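Cell surface protein (Putative S-layer protein) (Clostridioides difficile R20291, PDB 5NJL) is a cell-wall protein, putatively of the S-layer, that shows cell adhesion in vitro and has an extended three-domain fold. Local coordinates at residues G121-K129 with V140-D148; S101-T112 with A130-I141. All blocks are in the same frame, centred on the assembly; numbering follows the deposited sequence.

Interaction 1. Residues G121-K129 with V140-D148; sequences GIYKVADVK and VITLRDKTD. With SO4 (sulfate ion), chain M.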
loop_
_atom_site.group_PDB
_atom_site.type_symbol
_atom_site.label_atom_id
_atom_site.label_comp_id
_atom_site.label_asym_id
_atom_site.label_seq_id
_atom_site.Cartn_x
_atom_site.Cartn_y
_atom_site.Cartn_z
ATOM N N GLY A 121 4.866 27.746 -23.378
ATOM C CA GLY A 121 4.876 28.241 -22.012
ATOM C C GLY A 121 6.106 29.083 -21.727
ATOM O O GLY A 121 6.483 29.944 -22.533
ATOM N N ILE A 122 6.784 28.767 -20.624
ATOM C CA ILE A 122 7.924 29.562 -20.159
ATOM C C ILE A 122 9.083 29.501 -21.158
ATOM O O ILE A 122 9.737 30.508 -21.402
ATOM C CB ILE A 122 8.348 29.147 -18.730
ATOM C CG1 ILE A 122 7.221 29.495 -17.757
ATOM C CG2 ILE A 122 9.644 29.854 -18.314
ATOM C CD1 ILE A 122 7.412 28.953 -16.350
ATOM N N TYR A 123 9.284 28.345 -21.794
ATOM C CA TYR A 123 10.364 28.186 -22.754
ATOM C C TYR A 123 10.334 29.178 -23.924
ATOM O O TYR A 123 11.392 29.520 -24.456
ATOM C CB TYR A 123 10.376 26.787 -23.347
ATOM C CG TYR A 123 10.633 25.658 -22.382
ATOM C CD1 TYR A 123 11.924 25.381 -21.933
ATOM C CD2 TYR A 123 9.598 24.806 -21.997
ATOM C CE1 TYR A 123 12.165 24.316 -21.083
ATOM C CE2 TYR A 123 9.825 23.726 -21.144
ATOM C CZ TYR A 123 11.100 23.485 -20.694
ATOM O OH TYR A 123 11.336 22.422 -19.854
ATOM N N LYS A 124 9.137 29.619 -24.302
ATOM C CA LYS A 124 8.962 30.595 -25.380
ATOM C C LYS A 124 9.529 31.974 -25.050
ATOM O O LYS A 124 10.040 32.648 -25.928
ATOM C CB LYS A 124 7.473 30.748 -25.711
ATOM C CG LYS A 124 7.187 31.524 -26.988
ATOM C CD LYS A 124 5.700 31.502 -27.299
ATOM C CE LYS A 124 5.381 32.319 -28.551
ATOM N NZ LYS A 124 6.025 31.781 -29.787
ATOM N N VAL A 125 9.407 32.389 -23.794
ATOM C CA VAL A 125 9.716 33.752 -23.387
ATOM C C VAL A 125 10.935 33.877 -22.473
ATOM O O VAL A 125 11.282 34.994 -22.085
ATOM C CB VAL A 125 8.484 34.390 -22.705
ATOM C CG1 VAL A 125 7.345 34.472 -23.722
ATOM C CG2 VAL A 125 8.069 33.631 -21.427
ATOM N N ALA A 126 11.564 32.749 -22.126
ATOM C CA ALA A 126 12.696 32.748 -21.189
ATOM C C ALA A 126 13.783 31.767 -21.575
ATOM O O ALA A 126 13.478 30.689 -22.114
ATOM C CB ALA A 126 12.193 32.456 -19.776
ATOM N N ASP A 127 15.041 32.138 -21.295
ATOM C CA ASP A 127 16.183 31.229 -21.351
ATOM C C ASP A 127 16.103 30.395 -20.071
ATOM O O ASP A 127 15.810 30.937 -19.011
ATOM C CB ASP A 127 17.540 31.946 -21.294
ATOM C CG ASP A 127 17.701 33.036 -22.311
ATOM O OD1 ASP A 127 17.311 32.828 -23.496
ATOM O OD2 ASP A 127 18.257 34.095 -21.900
ATOM N N VAL A 128 16.405 29.107 -20.160
ATOM C CA VAL A 128 16.190 28.183 -19.029
ATOM C C VAL A 128 17.464 27.442 -18.765
ATOM O O VAL A 128 18.096 26.917 -19.702
ATOM C CB VAL A 128 15.065 27.152 -19.325
ATOM C CG1 VAL A 128 14.879 26.202 -18.143
ATOM C CG2 VAL A 128 13.763 27.863 -19.607
ATOM N N LYS A 129 17.847 27.383 -17.496
ATOM C CA LYS A 129 18.846 26.458 -17.031
ATOM C C LYS A 129 18.261 25.597 -15.949
ATOM O O LYS A 129 17.473 26.068 -15.125
ATOM C CB LYS A 129 20.040 27.189 -16.441
ATOM C CG LYS A 129 20.750 28.123 -17.382
ATOM C CD LYS A 129 21.686 27.395 -18.288
ATOM C CE LYS A 129 22.656 28.375 -18.914
ATOM N NZ LYS A 129 23.400 27.621 -19.929
ATOM N N VAL A 140 17.433 22.945 -9.293
ATOM C CA VAL A 140 17.435 24.407 -9.296
ATOM C C VAL A 140 17.163 24.861 -10.723
ATOM O O VAL A 140 17.961 24.603 -11.646
ATOM C CB VAL A 140 18.770 24.936 -8.781
ATOM C CG1 VAL A 140 18.807 26.453 -8.741
ATOM C CG2 VAL A 140 19.097 24.327 -7.413
ATOM N N ILE A 141 16.048 25.552 -10.896
ATOM C CA ILE A 141 15.633 26.068 -12.180
ATOM C C ILE A 141 15.870 27.570 -12.220
ATOM O O ILE A 141 15.385 28.313 -11.350
ATOM C CB ILE A 141 14.184 25.706 -12.424
ATOM C CG1 ILE A 141 14.061 24.163 -12.495
ATOM C CG2 ILE A 141 13.673 26.311 -13.725
ATOM C CD1 ILE A 141 12.645 23.698 -12.347
ATOM N N THR A 142 16.608 28.035 -13.232
ATOM C CA THR A 142 16.948 29.460 -13.331
ATOM C C THR A 142 16.469 29.960 -14.685
ATOM O O THR A 142 16.830 29.406 -15.731
ATOM C CB THR A 142 18.442 29.672 -13.111
ATOM O OG1 THR A 142 18.731 29.474 -11.724
ATOM C CG2 THR A 142 18.897 31.053 -13.518
ATOM N N LEU A 143 15.680 31.031 -14.643
ATOM C CA LEU A 143 15.008 31.601 -15.797
ATOM C C LEU A 143 15.474 33.027 -15.982
ATOM O O LEU A 143 15.729 33.743 -14.997
ATOM C CB LEU A 143 13.497 31.616 -15.575
ATOM C CG LEU A 143 12.827 30.315 -15.146
ATOM C CD1 LEU A 143 11.359 30.536 -14.824
ATOM C CD2 LEU A 143 12.971 29.261 -16.217
ATOM N N ARG A 144 15.560 33.447 -17.237
ATOM C CA ARG A 144 15.790 34.841 -17.568
ATOM C C ARG A 144 14.942 35.212 -18.764
ATOM O O ARG A 144 14.872 34.436 -19.715
ATOM C CB ARG A 144 17.269 34.950 -17.880
ATOM C CG ARG A 144 17.837 36.286 -18.181
ATOM C CD ARG A 144 19.368 36.149 -18.236
ATOM N NE ARG A 144 19.786 35.421 -19.437
ATOM C CZ ARG A 144 21.014 35.397 -19.930
ATOM N NH1 ARG A 144 22.032 36.006 -19.310
ATOM N NH2 ARG A 144 21.224 34.723 -21.061
ATOM N N ASP A 145 14.320 36.388 -18.739
ATOM C CA ASP A 145 13.522 36.858 -19.870
ATOM C C ASP A 145 14.458 36.975 -21.110
ATOM O O ASP A 145 15.614 37.353 -20.977
ATOM C CB ASP A 145 12.893 38.237 -19.620
ATOM C CG ASP A 145 12.035 38.311 -18.352
ATOM O OD1 ASP A 145 11.041 37.560 -18.265
ATOM O OD2 ASP A 145 12.322 39.191 -17.486
ATOM N N LYS A 146 13.967 36.571 -22.277
ATOM C CA LYS A 146 14.744 36.678 -23.528
ATOM C C LYS A 146 14.872 38.115 -24.031
ATOM O O LYS A 146 15.906 38.465 -24.584
ATOM C CB LYS A 146 14.104 35.833 -24.625
ATOM C CG LYS A 146 14.158 34.345 -24.322
ATOM C CD LYS A 146 13.486 33.531 -25.415
ATOM C CE LYS A 146 13.980 32.079 -25.392
ATOM N NZ LYS A 146 13.060 31.247 -26.196
ATOM N N THR A 147 13.847 38.941 -23.829
ATOM C CA THR A 147 13.816 40.274 -24.433
ATOM C C THR A 147 13.399 41.372 -23.454
ATOM O O THR A 147 12.950 41.103 -22.340
ATOM C CB THR A 147 12.851 40.334 -25.650
ATOM O OG1 THR A 147 11.505 40.117 -25.219
ATOM C CG2 THR A 147 13.214 39.304 -26.732
ATOM N N ASP A 148 13.611 42.605 -23.892
ATOM C CA ASP A 148 13.154 43.827 -23.228
ATOM C C ASP A 148 13.856 44.063 -21.906
ATOM O O ASP A 148 15.071 43.919 -21.875
ATOM C CB ASP A 148 11.627 43.862 -23.211
ATOM C CG ASP A 148 11.049 43.812 -24.655
ATOM O OD1 ASP A 148 11.486 44.644 -25.530
ATOM O OD2 ASP A 148 10.210 42.929 -24.917
HETATM S S SO4 M . 2.557 29.664 -24.975
HETATM O O1 SO4 M . 2.320 28.220 -25.230
HETATM O O2 SO4 M . 1.844 30.471 -25.991
HETATM O O3 SO4 M . 2.076 30.030 -23.619
HETATM O O4 SO4 M . 4.003 29.972 -25.069
HETATM O O HOH W 1 9.607 36.520 -20.285
HETATM O O HOH W 2 11.178 37.993 -23.078
HETATM O O HOH W 3 18.305 31.144 -17.395
#

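Interaction 2. Residues S101-T112 with A130-I141; sequences SADLSAEANSIT and ASYDSAKDKLVI. With SO4 (sulfate ion), chain U.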
loop_
_atom_site.group_PDB
_atom_site.type_symbol
_atom_site.label_atom_id
_atom_site.label_comp_id
_atom_site.label_asym_id
_atom_site.label_seq_id
_atom_site.Cartn_x
_atom_site.Cartn_y
_atom_site.Cartn_z
ATOM N N SER A 101 16.656 11.231 -5.336
ATOM C CA SER A 101 17.689 11.993 -6.032
ATOM C C SER A 101 17.709 11.765 -7.531
ATOM O O SER A 101 17.855 12.734 -8.293
ATOM C CB SER A 101 19.059 11.704 -5.412
ATOM O OG SER A 101 19.071 12.137 -4.043
ATOM N N ALA A 102 17.495 10.522 -7.968
ATOM C CA ALA A 102 17.462 10.181 -9.403
ATOM C C ALA A 102 16.327 10.860 -10.181
ATOM O O ALA A 102 16.498 11.210 -11.349
ATOM C CB ALA A 102 17.395 8.665 -9.603
ATOM N N ASP A 103 15.170 11.019 -9.553
ATOM C CA ASP A 103 14.066 11.745 -10.152
ATOM C C ASP A 103 14.414 13.232 -10.392
ATOM O O ASP A 103 14.048 13.796 -11.422
ATOM C CB ASP A 103 12.821 11.696 -9.247
ATOM C CG ASP A 103 12.149 10.322 -9.198
ATOM O OD1 ASP A 103 12.399 9.475 -10.084
ATOM O OD2 ASP A 103 11.324 10.123 -8.275
ATOM N N LEU A 104 15.090 13.858 -9.439
ATOM C CA LEU A 104 15.508 15.262 -9.592
ATOM C C LEU A 104 16.555 15.396 -10.709
ATOM O O LEU A 104 16.472 16.280 -11.550
ATOM C CB LEU A 104 16.057 15.829 -8.304
ATOM C CG LEU A 104 15.069 15.880 -7.145
ATOM C CD1 LEU A 104 15.803 16.234 -5.878
ATOM C CD2 LEU A 104 13.945 16.861 -7.388
ATOM N N SER A 105 17.512 14.475 -10.721
ATOM C CA SER A 105 18.534 14.441 -11.724
ATOM C C SER A 105 17.971 14.236 -13.117
ATOM O O SER A 105 18.376 14.938 -14.049
ATOM C CB SER A 105 19.524 13.314 -11.387
ATOM O OG SER A 105 20.594 13.394 -12.273
ATOM N N ALA A 106 17.028 13.295 -13.272
ATOM C CA ALA A 106 16.322 13.083 -14.549
ATOM C C ALA A 106 15.572 14.310 -15.038
ATOM O O ALA A 106 15.560 14.609 -16.235
ATOM C CB ALA A 106 15.335 11.916 -14.446
ATOM N N GLU A 107 14.932 15.022 -14.118
ATOM C CA GLU A 107 14.194 16.218 -14.487
ATOM C C GLU A 107 15.121 17.323 -15.017
ATOM O O GLU A 107 14.791 17.974 -16.007
ATOM C CB GLU A 107 13.412 16.747 -13.276
ATOM C CG GLU A 107 12.441 17.862 -13.606
ATOM C CD GLU A 107 11.256 17.402 -14.434
ATOM O OE1 GLU A 107 10.228 16.977 -13.855
ATOM O OE2 GLU A 107 11.346 17.495 -15.660
ATOM N N ALA A 108 16.251 17.540 -14.352
ATOM C CA ALA A 108 17.262 18.494 -14.817
ATOM C C ALA A 108 17.681 18.177 -16.251
ATOM O O ALA A 108 17.711 19.066 -17.101
ATOM C CB ALA A 108 18.466 18.503 -13.886
ATOM N N ASN A 109 17.951 16.897 -16.514
ATOM C CA ASN A 109 18.305 16.457 -17.871
ATOM C C ASN A 109 17.192 16.682 -18.855
ATOM O O ASN A 109 17.432 17.171 -19.963
ATOM C CB ASN A 109 18.714 14.990 -17.890
ATOM C CG ASN A 109 20.030 14.742 -17.194
ATOM O OD1 ASN A 109 20.903 15.609 -17.148
ATOM N ND2 ASN A 109 20.193 13.534 -16.666
ATOM N N SER A 110 15.963 16.358 -18.464
ATOM C CA SER A 110 14.819 16.554 -19.341
ATOM C C SER A 110 14.576 18.026 -19.689
ATOM O O SER A 110 14.356 18.383 -20.858
ATOM C CB SER A 110 13.557 15.971 -18.701
ATOM O OG SER A 110 12.424 16.352 -19.456
ATOM N N ILE A 111 14.597 18.885 -18.671
ATOM C CA ILE A 111 14.416 20.323 -18.898
ATOM C C ILE A 111 15.528 20.896 -19.801
ATOM O O ILE A 111 15.246 21.661 -20.742
ATOM C CB ILE A 111 14.338 21.107 -17.572
ATOM C CG1 ILE A 111 13.042 20.733 -16.826
ATOM C CG2 ILE A 111 14.358 22.612 -17.851
ATOM C CD1 ILE A 111 12.998 21.216 -15.380
ATOM N N THR A 112 16.763 20.508 -19.525
ATOM C CA THR A 112 17.921 20.985 -20.298
ATOM C C THR A 112 17.735 20.595 -21.784
ATOM O O THR A 112 17.914 21.419 -22.682
ATOM C CB THR A 112 19.215 20.415 -19.700
ATOM O OG1 THR A 112 19.352 20.879 -18.360
ATOM C CG2 THR A 112 20.456 20.803 -20.493
ATOM N N ALA A 130 18.646 24.326 -15.922
ATOM C CA ALA A 130 18.161 23.460 -14.870
ATOM C C ALA A 130 19.313 22.642 -14.385
ATOM O O ALA A 130 19.993 21.993 -15.195
ATOM C CB ALA A 130 17.045 22.569 -15.378
ATOM N N SER A 131 19.518 22.642 -13.081
ATOM C CA SER A 131 20.698 22.043 -12.466
ATOM C C SER A 131 20.282 21.080 -11.367
ATOM O O SER A 131 19.413 21.410 -10.573
ATOM C CB SER A 131 21.598 23.127 -11.857
ATOM O OG SER A 131 21.970 24.155 -12.775
ATOM N N TYR A 132 20.892 19.892 -11.305
ATOM C CA TYR A 132 20.713 19.008 -10.153
ATOM C C TYR A 132 21.964 19.162 -9.294
ATOM O O TYR A 132 23.067 18.872 -9.731
ATOM C CB TYR A 132 20.429 17.525 -10.515
ATOM C CG TYR A 132 20.538 16.668 -9.264
ATOM C CD1 TYR A 132 19.648 16.836 -8.216
ATOM C CD2 TYR A 132 21.603 15.769 -9.079
ATOM C CE1 TYR A 132 19.760 16.111 -7.035
ATOM C CE2 TYR A 132 21.718 15.024 -7.900
ATOM C CZ TYR A 132 20.798 15.201 -6.876
ATOM O OH TYR A 132 20.912 14.507 -5.676
ATOM N N ASP A 133 21.786 19.707 -8.106
ATOM C CA ASP A 133 22.864 19.915 -7.167
ATOM C C ASP A 133 22.936 18.649 -6.326
ATOM O O ASP A 133 22.078 18.425 -5.465
ATOM C CB ASP A 133 22.609 21.151 -6.319
ATOM C CG ASP A 133 23.814 21.539 -5.451
ATOM O OD1 ASP A 133 24.317 20.693 -4.679
ATOM O OD2 ASP A 133 24.247 22.695 -5.520
ATOM N N SER A 134 23.946 17.817 -6.626
ATOM C CA SER A 134 24.195 16.540 -5.933
ATOM C C SER A 134 24.388 16.693 -4.445
ATOM O O SER A 134 24.010 15.818 -3.682
ATOM C CB SER A 134 25.462 15.869 -6.476
ATOM O OG SER A 134 25.352 15.597 -7.854
ATOM N N ALA A 135 24.997 17.795 -4.040
ATOM C CA ALA A 135 25.327 18.015 -2.640
ATOM C C ALA A 135 24.103 18.367 -1.804
ATOM O O ALA A 135 23.900 17.778 -0.743
ATOM C CB ALA A 135 26.366 19.110 -2.511
ATOM N N LYS A 136 23.334 19.358 -2.263
ATOM C CA LYS A 136 22.123 19.834 -1.557
ATOM C C LYS A 136 20.902 18.952 -1.803
ATOM O O LYS A 136 19.906 19.080 -1.102
ATOM C CB LYS A 136 21.738 21.238 -2.013
ATOM C CG LYS A 136 22.733 22.330 -1.686
ATOM C CD LYS A 136 22.337 23.650 -2.342
ATOM C CE LYS A 136 20.982 24.169 -1.865
ATOM N NZ LYS A 136 20.710 25.557 -2.336
ATOM N N ASP A 137 20.970 18.117 -2.841
ATOM C CA ASP A 137 19.874 17.278 -3.261
ATOM C C ASP A 137 18.632 18.095 -3.698
ATOM O O ASP A 137 17.506 17.834 -3.265
ATOM C CB ASP A 137 19.534 16.311 -2.125
ATOM C CG ASP A 137 18.979 15.036 -2.606
ATOM O OD1 ASP A 137 19.082 14.718 -3.809
ATOM O OD2 ASP A 137 18.435 14.332 -1.745
ATOM N N LYS A 138 18.867 19.061 -4.586
ATOM C CA LYS A 138 17.823 19.941 -5.108
ATOM C C LYS A 138 17.910 20.106 -6.624
ATOM O O LYS A 138 19.007 20.087 -7.194
ATOM C CB LYS A 138 17.950 21.327 -4.465
ATOM C CG LYS A 138 17.791 21.349 -2.947
ATOM C CD LYS A 138 16.424 20.879 -2.483
ATOM C CE LYS A 138 16.345 20.858 -0.953
ATOM N NZ LYS A 138 15.074 20.256 -0.454
ATOM N N LEU A 139 16.756 20.276 -7.259
ATOM C CA LEU A 139 16.677 20.708 -8.661
ATOM C C LEU A 139 16.541 22.239 -8.611
ATOM O O LEU A 139 15.655 22.753 -7.929
ATOM C CB LEU A 139 15.465 20.085 -9.322
ATOM C CG LEU A 139 14.990 20.581 -10.668
ATOM C CD1 LEU A 139 16.041 20.312 -11.722
ATOM C CD2 LEU A 139 13.684 19.949 -11.060
ATOM N N VAL A 140 17.433 22.945 -9.293
ATOM C CA VAL A 140 17.435 24.407 -9.296
ATOM C C VAL A 140 17.163 24.861 -10.723
ATOM O O VAL A 140 17.961 24.603 -11.646
ATOM C CB VAL A 140 18.770 24.936 -8.781
ATOM C CG1 VAL A 140 18.807 26.453 -8.741
ATOM C CG2 VAL A 140 19.097 24.327 -7.413
ATOM N N ILE A 141 16.048 25.552 -10.896
ATOM C CA ILE A 141 15.633 26.068 -12.180
ATOM C C ILE A 141 15.870 27.570 -12.220
ATOM O O ILE A 141 15.385 28.313 -11.350
ATOM C CB ILE A 141 14.184 25.706 -12.424
ATOM C CG1 ILE A 141 14.061 24.163 -12.495
ATOM C CG2 ILE A 141 13.673 26.311 -13.725
ATOM C CD1 ILE A 141 12.645 23.698 -12.347
HETATM S S SO4 U . 17.669 8.270 -2.721
HETATM O O1 SO4 U . 17.309 7.332 -3.816
HETATM O O2 SO4 U . 17.169 7.694 -1.450
HETATM O O3 SO4 U . 19.152 8.377 -2.683
HETATM O O4 SO4 U . 17.061 9.636 -2.888
#

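Interaction 1. Residues G121-K129 with V140-D148
Lys146 reaches back from the far end of a beta hairpin to the short helical turn 122-125 that leads into it. The hairpin pairs strand 126-133 with strand 138-145 in antiparallel fashion, and strand 152-158 lies on the other side of 138-145, completing a three-stranded sheet. Followed outward, the Lys146 side chain has its CB beside Val125 O. CG lies 3.6 Å from Asp127 OD1 as well as near Val125 O, CD passes Lys124 O, and CE lies near Ala126 O. The chain is extended beyond CG, which carries NZ to the carbonyl oxygens of the turn; there it donates to Tyr123 O at 3.0 Å, in the carbonyl plane, and more weakly to Lys124 O. The backbone adds a bond, Lys146 N to Val125 O at 3.1 Å. Regular pairing then sets in, Asp127 and Lys129 forming hydrogen-bonded pairs with Arg144 and Thr142.

On the sheet face of Val128 and Leu143, against which Ile122 of the turn packs, the leucine fork takes up the apolar contacts. Its CD1 meets Ile122 CG2 at 3.9 Å, the two side chains crossing at about a right angle, while CD2 lies 3.8 Å from Val128 CG2, those side chains running side by side. Val128 also touches Ile111 of helix 101-115.

Asp127 and Arg144 form a salt bridge on the other face. Arg144 leaves its backbone with CG anti to N (chi1 -176°) and bends at chi3, turning the guanidinium edge to the acid, with the two flat groups 70° apart. A single carboxylate oxygen takes both bonds: Asp127 OD2 receives NE of Arg144 at 3.2 Å on its anti lone pair and NH2 at 3.1 Å from above the carboxylate plane.

Interaction 2. Residues S101-T112 with A130-I141
Helix 101-112 lies across one face of the hairpin nearly in line with its strands, 159° from the direction of strand 130-133 and 21° from that of strand 138-141, the axes 7.1 and 8.0 Å away at their closest. This is a helix laid on an antiparallel sheet, and its apolar side is set by Leu104, Ala108 and Ile111.

Small residues bring the backbones close. Ala108 CB touches both Tyr132 CB and Leu139 CD1, the latter at 3.7 Å, and farther along the helix Ile111 CG2 presses on the methyl of Ala130. The two branches of Leu139 part across the helix: CD1 goes to Ala108, while CD2 meets Glu107 CG at 3.5 Å. The Glu107 chain bends at chi2, and its carboxylate leads off to the hydroxyl of Tyr98. Leu104 takes the neighbouring place, with CD2 near Leu139 CB and CD1 3.5 Å from the carbonyl oxygen of Asp137.

With CG anti to the backbone N (chi1 169°), the Tyr132 ring points toward the N-terminal end of the helix. Ser105 CA and Leu104 CB approach the ring obliquely, the latter 3.7 Å from CD1, and Ser101 O stands over one face near the rim. At the end of the ring, Tyr132 OH donates to Asp137 OD1 at 2.6 Å. Ser101 OG gives the same oxygen a second bond, also 2.6 Å, and both hydroxyls arrive from one face of the carboxylate, the serine on the syn side and the tyrosine on the anti side. Two short bonds to one oxygen should steady Asp137 as a carboxylate, and they tie the hairpin turn to the first residue of the helix; a largely apolar interface thus ends in a pair of hydrogen bonds.

Both contacts use strands 126-133 and 138-145, but interaction 1 is mainly strand pairing within the sheet, whereas interaction 2 lays helix 101-115 on it. Their centres are about 17 Å apart along the hairpin, interaction 2 including the turn and interaction 1 the open end. Ile111 is where they meet: its CG2 lies 3.6 Å from Val128 CG1 and 3.6 Å from Tyr123 OH. Both are partly buried: Ile122 and Leu143 in interaction 1 and Leu104, Ala108 and Leu139 in interaction 2 are buried, while Arg144 and Lys146 are exposed. Interaction 1 relies on backbone bonds and an ion pair beside Thr142, interaction 2 on packed side chains and one hydroxyl-carboxylate cluster.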